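PDB 4G1P: Cys-Gly metallodipeptidase DUG1 from Saccharomyces cerevisiae, which hydrolyses the dipeptide Cys-Gly and is the catalytic component of the complex that degrades glutathione. Local coordinates for residues I262-L274 with I309-I321. Residues are numbered along the deposited sequence; the frame is centred on the assembly and turned at random.
Sequences ILIDGIDEMVAPL and ILMHRWRYPSLSI
The backbones come nearest at two places, where I262 lies beside L319 (CA to CA 6.3 Å) and V271 beside Y316. Between these points 262-274 bows outward through a type II turn, I264 to I267, whose third position, G266, has positive phi (106°); a CB there would jam against the carbonyl O of D265, so glycine suits it. A weakly bonded helix follows at about 267-270. In 309-321, R315 is the first residue to leave the helix, and M311 O accepts from both R315 N and Y316 N before the chain runs on into the strand.

R315 makes the polar link. R315 NH1 and NH2 both donate to A272 O, at 3.0 and 2.9 Å; the oxygen lies in the guanidinium plane, with NH1 nearly along the C=O axis and NH2 well above the carbonyl plane. R315 CG sits between the backbone N and carbonyl carbon (chi1 61°), and bends at chi2 and chi3 carry the chain back across Y316, whose ring centre lies under R315 CD. L274 CD1 lies over one guanidinium face, while L274 CD2 crosses to M311 SD at 3.7 Å, the bent M311 side chain bringing its sulfur against both L274 methyls. With a methionine here, A272 O would probably lose both donors and E278, which pairs with R315 NE, its positive partner.

Branched and cyclic side chains fill the rest. V271 CG2 points at the P317 ring, 3.8 Å from P317 CD, and V271 CG1 turns to the edge of the Y316 ring. I262 CD1 lies against the strand backbone at S318 C (3.5 Å), while I262 CG2, anti to the backbone N, touches L319 CD1 at 3.7 Å. I264 CD1 meets the same methyl, the two side chains crossing at about a right angle.

Segment 262-274 therefore packs across the turn by which helix 306-314 passes into strand 318-325. I264 and I267 also pack on helix 355-371, L319 lies against strand 340-349, and S320 OG hydrogen-bonds E243 of the second subunit.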
ATOM      1  N   ILE A 262     -13.289 -21.503  -2.121  1.00 27.87           N
ATOM      2  CA  ILE A 262     -11.853 -21.647  -2.267  1.00 25.26           C
ATOM      3  C   ILE A 262     -11.574 -22.571  -3.451  1.00 29.98           C
ATOM      4  O   ILE A 262     -12.243 -23.585  -3.620  1.00 33.53           O
ATOM      5  CB  ILE A 262     -11.230 -22.177  -0.978  1.00 25.25           C
ATOM      6  CG1 ILE A 262     -11.610 -21.254   0.182  1.00 25.41           C
ATOM      7  CG2 ILE A 262      -9.720 -22.293  -1.106  1.00 23.71           C
ATOM      8  CD1 ILE A 262     -10.986 -21.634   1.502  1.00 23.60           C
ATOM      9  N   LEU A 263     -10.602 -22.206  -4.283  1.00 28.59           N
ATOM     10  CA  LEU A 263     -10.379 -22.902  -5.541  1.00 23.93           C
ATOM     11  C   LEU A 263      -9.122 -23.731  -5.517  1.00 23.08           C
ATOM     12  O   LEU A 263      -8.676 -24.218  -6.546  1.00 27.06           O
ATOM     13  CB  LEU A 263     -10.310 -21.906  -6.690  1.00 22.74           C
ATOM     14  CG  LEU A 263     -11.567 -21.058  -6.762  1.00 25.81           C
ATOM     15  CD1 LEU A 263     -11.479 -20.055  -7.869  1.00 23.02           C
ATOM     16  CD2 LEU A 263     -12.776 -21.943  -6.943  1.00 29.55           C
ATOM     17  N   ILE A 264      -8.550 -23.904  -4.344  1.00 22.96           N
ATOM     18  CA  ILE A 264      -7.328 -24.671  -4.243  1.00 24.39           C
ATOM     19  C   ILE A 264      -7.659 -26.146  -4.106  1.00 30.64           C
ATOM     20  O   ILE A 264      -8.397 -26.531  -3.209  1.00 37.78           O
ATOM     21  CB  ILE A 264      -6.508 -24.200  -3.054  1.00 24.23           C
ATOM     22  CG1 ILE A 264      -5.983 -22.787  -3.328  1.00 22.43           C
ATOM     23  CG2 ILE A 264      -5.385 -25.168  -2.770  1.00 25.42           C
ATOM     24  CD1 ILE A 264      -5.324 -22.141  -2.140  1.00 22.25           C
ATOM     25  N   ASP A 265      -7.132 -26.973  -5.001  1.00 33.67           N
ATOM     26  CA  ASP A 265      -7.372 -28.413  -4.931  1.00 33.71           C
ATOM     27  C   ASP A 265      -6.875 -29.007  -3.624  1.00 32.11           C
ATOM     28  O   ASP A 265      -5.793 -28.676  -3.142  1.00 27.98           O
ATOM     29  CB  ASP A 265      -6.684 -29.153  -6.090  1.00 34.20           C
ATOM     30  CG  ASP A 265      -7.466 -29.075  -7.383  1.00 43.26           C
ATOM     31  OD1 ASP A 265      -8.687 -28.802  -7.320  1.00 45.25           O
ATOM     32  OD2 ASP A 265      -6.858 -29.289  -8.464  1.00 49.50           O
ATOM     33  N   GLY A 266      -7.666 -29.907  -3.059  1.00 36.37           N
ATOM     34  CA  GLY A 266      -7.202 -30.694  -1.936  1.00 33.28           C
ATOM     35  C   GLY A 266      -7.789 -30.300  -0.606  1.00 34.91           C
ATOM     36  O   GLY A 266      -7.742 -31.088   0.327  1.00 42.59           O
ATOM     37  N   ILE A 267      -8.358 -29.101  -0.515  1.00 32.95           N
ATOM     38  CA  ILE A 267      -8.787 -28.594   0.783  1.00 39.09           C
ATOM     39  C   ILE A 267     -10.088 -29.224   1.266  1.00 41.67           C
ATOM     40  O   ILE A 267     -10.180 -29.690   2.414  1.00 36.44           O
ATOM     41  CB  ILE A 267      -8.916 -27.069   0.796  1.00 34.87           C
ATOM     42  CG1 ILE A 267      -7.597 -26.431   0.377  1.00 33.08           C
ATOM     43  CG2 ILE A 267      -9.287 -26.584   2.193  1.00 30.51           C
ATOM     44  CD1 ILE A 267      -7.555 -24.945   0.618  1.00 30.58           C
ATOM     45  N   ASP A 268     -11.076 -29.234   0.374  1.00 39.63           N
ATOM     46  CA  ASP A 268     -12.399 -29.794   0.630  1.00 38.42           C
ATOM     47  C   ASP A 268     -12.335 -31.214   1.180  1.00 40.37           C
ATOM     48  O   ASP A 268     -13.124 -31.598   2.043  1.00 42.01           O
ATOM     49  CB  ASP A 268     -13.190 -29.810  -0.667  1.00 40.58           C
ATOM     50  CG  ASP A 268     -14.671 -29.790  -0.439  1.00 53.09           C
ATOM     51  OD1 ASP A 268     -15.228 -30.847  -0.070  1.00 59.69           O
ATOM     52  OD2 ASP A 268     -15.279 -28.715  -0.634  1.00 55.32           O
ATOM     53  N   GLU A 269     -11.383 -31.983   0.672  1.00 40.12           N
ATOM     54  CA  GLU A 269     -11.180 -33.363   1.099  1.00 42.16           C
ATOM     55  C   GLU A 269     -10.831 -33.434   2.585  1.00 39.39           C
ATOM     56  O   GLU A 269     -11.201 -34.379   3.270  1.00 44.41           O
ATOM     57  CB  GLU A 269     -10.081 -34.035   0.250  1.00 46.41           C
ATOM     58  CG  GLU A 269     -10.422 -34.235  -1.258  1.00 49.58           C
ATOM     59  CD  GLU A 269     -10.452 -32.930  -2.073  1.00 47.59           C
ATOM     60  OE1 GLU A 269     -10.078 -31.873  -1.529  1.00 50.14           O
ATOM     61  OE2 GLU A 269     -10.857 -32.953  -3.256  1.00 46.54           O
ATOM     62  N   MET A 270     -10.131 -32.422   3.080  1.00 37.69           N
ATOM     63  CA  MET A 270      -9.694 -32.399   4.468  1.00 34.03           C
ATOM     64  C   MET A 270     -10.747 -31.869   5.415  1.00 32.41           C
ATOM     65  O   MET A 270     -10.576 -31.948   6.626  1.00 31.16           O
ATOM     66  CB  MET A 270      -8.462 -31.521   4.618  1.00 37.06           C
ATOM     67  CG  MET A 270      -7.177 -32.164   4.205  1.00 37.65           C
ATOM     68  SD  MET A 270      -5.828 -31.056   4.588  1.00 44.28           S
ATOM     69  CE  MET A 270      -6.231 -29.690   3.504  1.00 36.13           C
ATOM     70  N   VAL A 271     -11.814 -31.301   4.862  1.00 33.09           N
ATOM     71  CA  VAL A 271     -12.872 -30.706   5.670  1.00 30.13           C
ATOM     72  C   VAL A 271     -13.783 -31.762   6.297  1.00 36.45           C
ATOM     73  O   VAL A 271     -14.484 -32.488   5.594  1.00 37.17           O
ATOM     74  CB  VAL A 271     -13.718 -29.745   4.842  1.00 30.23           C
ATOM     75  CG1 VAL A 271     -14.938 -29.278   5.639  1.00 31.35           C
ATOM     76  CG2 VAL A 271     -12.878 -28.561   4.411  1.00 32.63           C
ATOM     77  N   ALA A 272     -13.768 -31.841   7.625  1.00 35.91           N
ATOM     78  CA  ALA A 272     -14.586 -32.815   8.342  1.00 33.09           C
ATOM     79  C   ALA A 272     -16.061 -32.676   7.968  1.00 32.14           C
ATOM     80  O   ALA A 272     -16.566 -31.568   7.802  1.00 35.06           O
ATOM     81  CB  ALA A 272     -14.392 -32.671   9.846  1.00 28.77           C
ATOM     82  N   PRO A 273     -16.752 -33.811   7.806  1.00 33.84           N
ATOM     83  CA  PRO A 273     -18.162 -33.788   7.395  1.00 30.63           C
ATOM     84  C   PRO A 273     -19.102 -33.341   8.510  1.00 32.31           C
ATOM     85  O   PRO A 273     -18.795 -33.455   9.702  1.00 30.61           O
ATOM     86  CB  PRO A 273     -18.436 -35.243   7.029  1.00 30.59           C
ATOM     87  CG  PRO A 273     -17.443 -36.017   7.833  1.00 30.37           C
ATOM     88  CD  PRO A 273     -16.215 -35.179   7.881  1.00 26.60           C
ATOM     89  N   LEU A 274     -20.262 -32.849   8.104  1.00 28.39           N
ATOM     90  CA  LEU A 274     -21.211 -32.276   9.026  1.00 29.55           C
ATOM     91  C   LEU A 274     -22.008 -33.359   9.747  1.00 35.60           C
ATOM     92  O   LEU A 274     -22.753 -34.096   9.110  1.00 42.72           O
ATOM     93  CB  LEU A 274     -22.153 -31.363   8.254  1.00 31.58           C
ATOM     94  CG  LEU A 274     -23.174 -30.584   9.068  1.00 36.50           C
ATOM     95  CD1 LEU A 274     -22.474 -29.653  10.042  1.00 36.73           C
ATOM     96  CD2 LEU A 274     -24.080 -29.807   8.136  1.00 39.38           C
ATOM     97  N   ILE A 309     -24.987 -18.913   7.232  1.00 26.76           N
ATOM     98  CA  ILE A 309     -24.132 -17.874   7.771  1.00 24.43           C
ATOM     99  C   ILE A 309     -23.305 -18.451   8.911  1.00 28.52           C
ATOM    100  O   ILE A 309     -22.091 -18.260   8.973  1.00 26.19           O
ATOM    101  CB  ILE A 309     -24.938 -16.696   8.306  1.00 26.26           C
ATOM    102  CG1 ILE A 309     -25.774 -16.069   7.192  1.00 28.55           C
ATOM    103  CG2 ILE A 309     -24.010 -15.664   8.895  1.00 25.16           C
ATOM    104  CD1 ILE A 309     -26.874 -15.150   7.691  1.00 27.87           C
ATOM    105  N   LEU A 310     -23.958 -19.192   9.800  1.00 26.69           N
ATOM    106  CA  LEU A 310     -23.255 -19.696  10.965  1.00 24.72           C
ATOM    107  C   LEU A 310     -22.206 -20.727  10.564  1.00 25.46           C
ATOM    108  O   LEU A 310     -21.060 -20.665  11.019  1.00 23.95           O
ATOM    109  CB  LEU A 310     -24.227 -20.232  12.021  1.00 24.69           C
ATOM    110  CG  LEU A 310     -25.232 -19.222  12.598  1.00 28.01           C
ATOM    111  CD1 LEU A 310     -26.270 -19.917  13.459  1.00 29.06           C
ATOM    112  CD2 LEU A 310     -24.555 -18.105  13.384  1.00 24.25           C
ATOM    113  N   MET A 311     -22.580 -21.647   9.686  1.00 22.91           N
ATOM    114  CA  MET A 311     -21.661 -22.717   9.318  1.00 25.90           C
ATOM    115  C   MET A 311     -20.485 -22.243   8.477  1.00 25.99           C
ATOM    116  O   MET A 311     -19.385 -22.802   8.556  1.00 23.52           O
ATOM    117  CB  MET A 311     -22.399 -23.867   8.637  1.00 31.62           C
ATOM    118  CG  MET A 311     -23.214 -24.700   9.617  1.00 34.26           C
ATOM    119  SD  MET A 311     -23.759 -26.237   8.878  1.00 51.10           S
ATOM    120  CE  MET A 311     -24.526 -25.613   7.384  1.00 41.91           C
ATOM    121  N   HIS A 312     -20.712 -21.200   7.690  1.00 24.43           N
ATOM    122  CA  HIS A 312     -19.630 -20.632   6.914  1.00 25.44           C
ATOM    123  C   HIS A 312     -18.730 -19.685   7.717  1.00 28.67           C
ATOM    124  O   HIS A 312     -17.587 -19.455   7.324  1.00 26.29           O
ATOM    125  CB  HIS A 312     -20.145 -20.014   5.611  1.00 29.62           C
ATOM    126  CG  HIS A 312     -20.408 -21.035   4.548  1.00 31.44           C
ATOM    127  ND1 HIS A 312     -21.677 -21.453   4.210  1.00 33.54           N
ATOM    128  CD2 HIS A 312     -19.557 -21.764   3.789  1.00 28.22           C
ATOM    129  CE1 HIS A 312     -21.597 -22.380   3.274  1.00 30.84           C
ATOM    130  NE2 HIS A 312     -20.322 -22.588   3.002  1.00 26.80           N
ATOM    131  N   ARG A 313     -19.225 -19.161   8.842  1.00 26.51           N
ATOM    132  CA  ARG A 313     -18.341 -18.494   9.804  1.00 24.69           C
ATOM    133  C   ARG A 313     -17.585 -19.485  10.674  1.00 22.77           C
ATOM    134  O   ARG A 313     -16.473 -19.204  11.090  1.00 21.80           O
ATOM    135  CB  ARG A 313     -19.106 -17.598  10.766  1.00 26.15           C
ATOM    136  CG  ARG A 313     -19.926 -16.529  10.136  1.00 32.95           C
ATOM    137  CD  ARG A 313     -20.841 -15.930  11.183  1.00 32.90           C
ATOM    138  NE  ARG A 313     -20.096 -15.099  12.117  1.00 30.99           N
ATOM    139  CZ  ARG A 313     -20.418 -13.847  12.396  1.00 30.93           C
ATOM    140  NH1 ARG A 313     -21.480 -13.307  11.824  1.00 34.19           N
ATOM    141  NH2 ARG A 313     -19.691 -13.142  13.254  1.00 36.24           N
ATOM    142  N   TRP A 314     -18.197 -20.628  10.980  1.00 24.78           N
ATOM    143  CA  TRP A 314     -17.673 -21.483  12.053  1.00 25.16           C
ATOM    144  C   TRP A 314     -16.928 -22.749  11.642  1.00 25.65           C
ATOM    145  O   TRP A 314     -15.948 -23.119  12.286  1.00 24.88           O
ATOM    146  CB  TRP A 314     -18.781 -21.871  13.032  1.00 24.52           C
ATOM    147  CG  TRP A 314     -19.359 -20.728  13.796  1.00 27.07           C
ATOM    148  CD1 TRP A 314     -18.864 -19.462  13.877  1.00 24.03           C
ATOM    149  CD2 TRP A 314     -20.563 -20.743  14.580  1.00 29.34           C
ATOM    150  NE1 TRP A 314     -19.685 -18.687  14.655  1.00 23.96           N
ATOM    151  CE2 TRP A 314     -20.733 -19.449  15.103  1.00 25.30           C
ATOM    152  CE3 TRP A 314     -21.515 -21.729  14.887  1.00 29.02           C
ATOM    153  CZ2 TRP A 314     -21.812 -19.111  15.928  1.00 25.62           C
ATOM    154  CZ3 TRP A 314     -22.587 -21.392  15.697  1.00 24.49           C
ATOM    155  CH2 TRP A 314     -22.727 -20.095  16.208  1.00 26.48           C
ATOM    156  N   ARG A 315     -17.396 -23.437  10.604  1.00 28.85           N
ATOM    157  CA  ARG A 315     -16.904 -24.795  10.375  1.00 30.36           C
ATOM    158  C   ARG A 315     -16.555 -25.128   8.935  1.00 27.71           C
ATOM    159  O   ARG A 315     -16.102 -26.228   8.661  1.00 26.94           O
ATOM    160  CB  ARG A 315     -17.875 -25.838  10.953  1.00 28.00           C
ATOM    161  CG  ARG A 315     -19.265 -25.809  10.347  1.00 27.65           C
ATOM    162  CD  ARG A 315     -19.439 -26.931   9.342  1.00 29.68           C
ATOM    163  NE  ARG A 315     -19.069 -28.213   9.920  1.00 28.33           N
ATOM    164  CZ  ARG A 315     -18.403 -29.161   9.268  1.00 34.59           C
ATOM    165  NH1 ARG A 315     -18.047 -28.968   8.006  1.00 30.08           N
ATOM    166  NH2 ARG A 315     -18.094 -30.305   9.873  1.00 33.00           N
ATOM    167  N   TYR A 316     -16.762 -24.183   8.026  1.00 27.52           N
ATOM    168  CA  TYR A 316     -16.205 -24.291   6.672  1.00 30.40           C
ATOM    169  C   TYR A 316     -15.053 -23.307   6.543  1.00 27.14           C
ATOM    170  O   TYR A 316     -15.126 -22.211   7.083  1.00 26.78           O
ATOM    171  CB  TYR A 316     -17.275 -24.012   5.610  1.00 26.17           C
ATOM    172  CG  TYR A 316     -18.314 -25.112   5.515  1.00 29.83           C
ATOM    173  CD1 TYR A 316     -17.934 -26.450   5.533  1.00 31.21           C
ATOM    174  CD2 TYR A 316     -19.669 -24.820   5.431  1.00 27.97           C
ATOM    175  CE1 TYR A 316     -18.872 -27.465   5.448  1.00 29.21           C
ATOM    176  CE2 TYR A 316     -20.610 -25.831   5.351  1.00 31.02           C
ATOM    177  CZ  TYR A 316     -20.203 -27.153   5.358  1.00 30.52           C
ATOM    178  OH  TYR A 316     -21.127 -28.173   5.279  1.00 34.38           O
ATOM    179  N   PRO A 317     -13.980 -23.696   5.842  1.00 25.91           N
ATOM    180  CA  PRO A 317     -12.827 -22.800   5.703  1.00 25.78           C
ATOM    181  C   PRO A 317     -13.167 -21.550   4.912  1.00 26.07           C
ATOM    182  O   PRO A 317     -14.214 -21.489   4.268  1.00 28.58           O
ATOM    183  CB  PRO A 317     -11.802 -23.650   4.938  1.00 26.95           C
ATOM    184  CG  PRO A 317     -12.600 -24.682   4.244  1.00 26.51           C
ATOM    185  CD  PRO A 317     -13.791 -24.963   5.119  1.00 28.09           C
ATOM    186  N   SER A 318     -12.300 -20.548   4.977  1.00 26.21           N
ATOM    187  CA  SER A 318     -12.467 -19.355   4.148  1.00 22.82           C
ATOM    188  C   SER A 318     -11.114 -18.844   3.675  1.00 22.50           C
ATOM    189  O   SER A 318     -10.081 -19.150   4.272  1.00 22.97           O
ATOM    190  CB  SER A 318     -13.217 -18.262   4.905  1.00 24.00           C
ATOM    191  OG  SER A 318     -12.533 -17.918   6.092  1.00 21.89           O
ATOM    192  N   LEU A 319     -11.117 -18.089   2.582  1.00 25.23           N
ATOM    193  CA  LEU A 319      -9.883 -17.518   2.051  1.00 23.82           C
ATOM    194  C   LEU A 319     -10.130 -16.043   1.823  1.00 22.94           C
ATOM    195  O   LEU A 319     -11.074 -15.663   1.134  1.00 23.36           O
ATOM    196  CB  LEU A 319      -9.466 -18.213   0.754  1.00 22.65           C
ATOM    197  CG  LEU A 319      -8.011 -18.094   0.275  1.00 25.24           C
ATOM    198  CD1 LEU A 319      -7.693 -19.159  -0.768  1.00 23.24           C
ATOM    199  CD2 LEU A 319      -7.704 -16.720  -0.301  1.00 20.53           C
ATOM    200  N   SER A 320      -9.298 -15.213   2.435  1.00 20.89           N
ATOM    201  CA  SER A 320      -9.447 -13.773   2.305  1.00 20.72           C
ATOM    202  C   SER A 320      -8.215 -13.160   1.655  1.00 21.17           C
ATOM    203  O   SER A 320      -7.089 -13.646   1.828  1.00 19.91           O
ATOM    204  CB  SER A 320      -9.688 -13.135   3.673  1.00 22.32           C
ATOM    205  OG  SER A 320     -11.058 -13.196   4.037  1.00 20.13           O
ATOM    206  N   ILE A 321      -8.418 -12.085   0.905  1.00 20.42           N
ATOM    207  CA  ILE A 321      -7.282 -11.439   0.253  1.00 19.64           C
ATOM    208  C   ILE A 321      -7.074 -10.029   0.811  1.00 19.11           C
ATOM    209  O   ILE A 321      -7.944  -9.176   0.697  1.00 18.27           O
ATOM    210  CB  ILE A 321      -7.415 -11.488  -1.279  1.00 18.19           C
ATOM    211  CG1 ILE A 321      -7.227 -12.930  -1.740  1.00 16.53           C
ATOM    212  CG2 ILE A 321      -6.374 -10.600  -1.947  1.00 19.30           C
ATOM    213  CD1 ILE A 321      -7.456 -13.141  -3.198  1.00 19.14           C
TER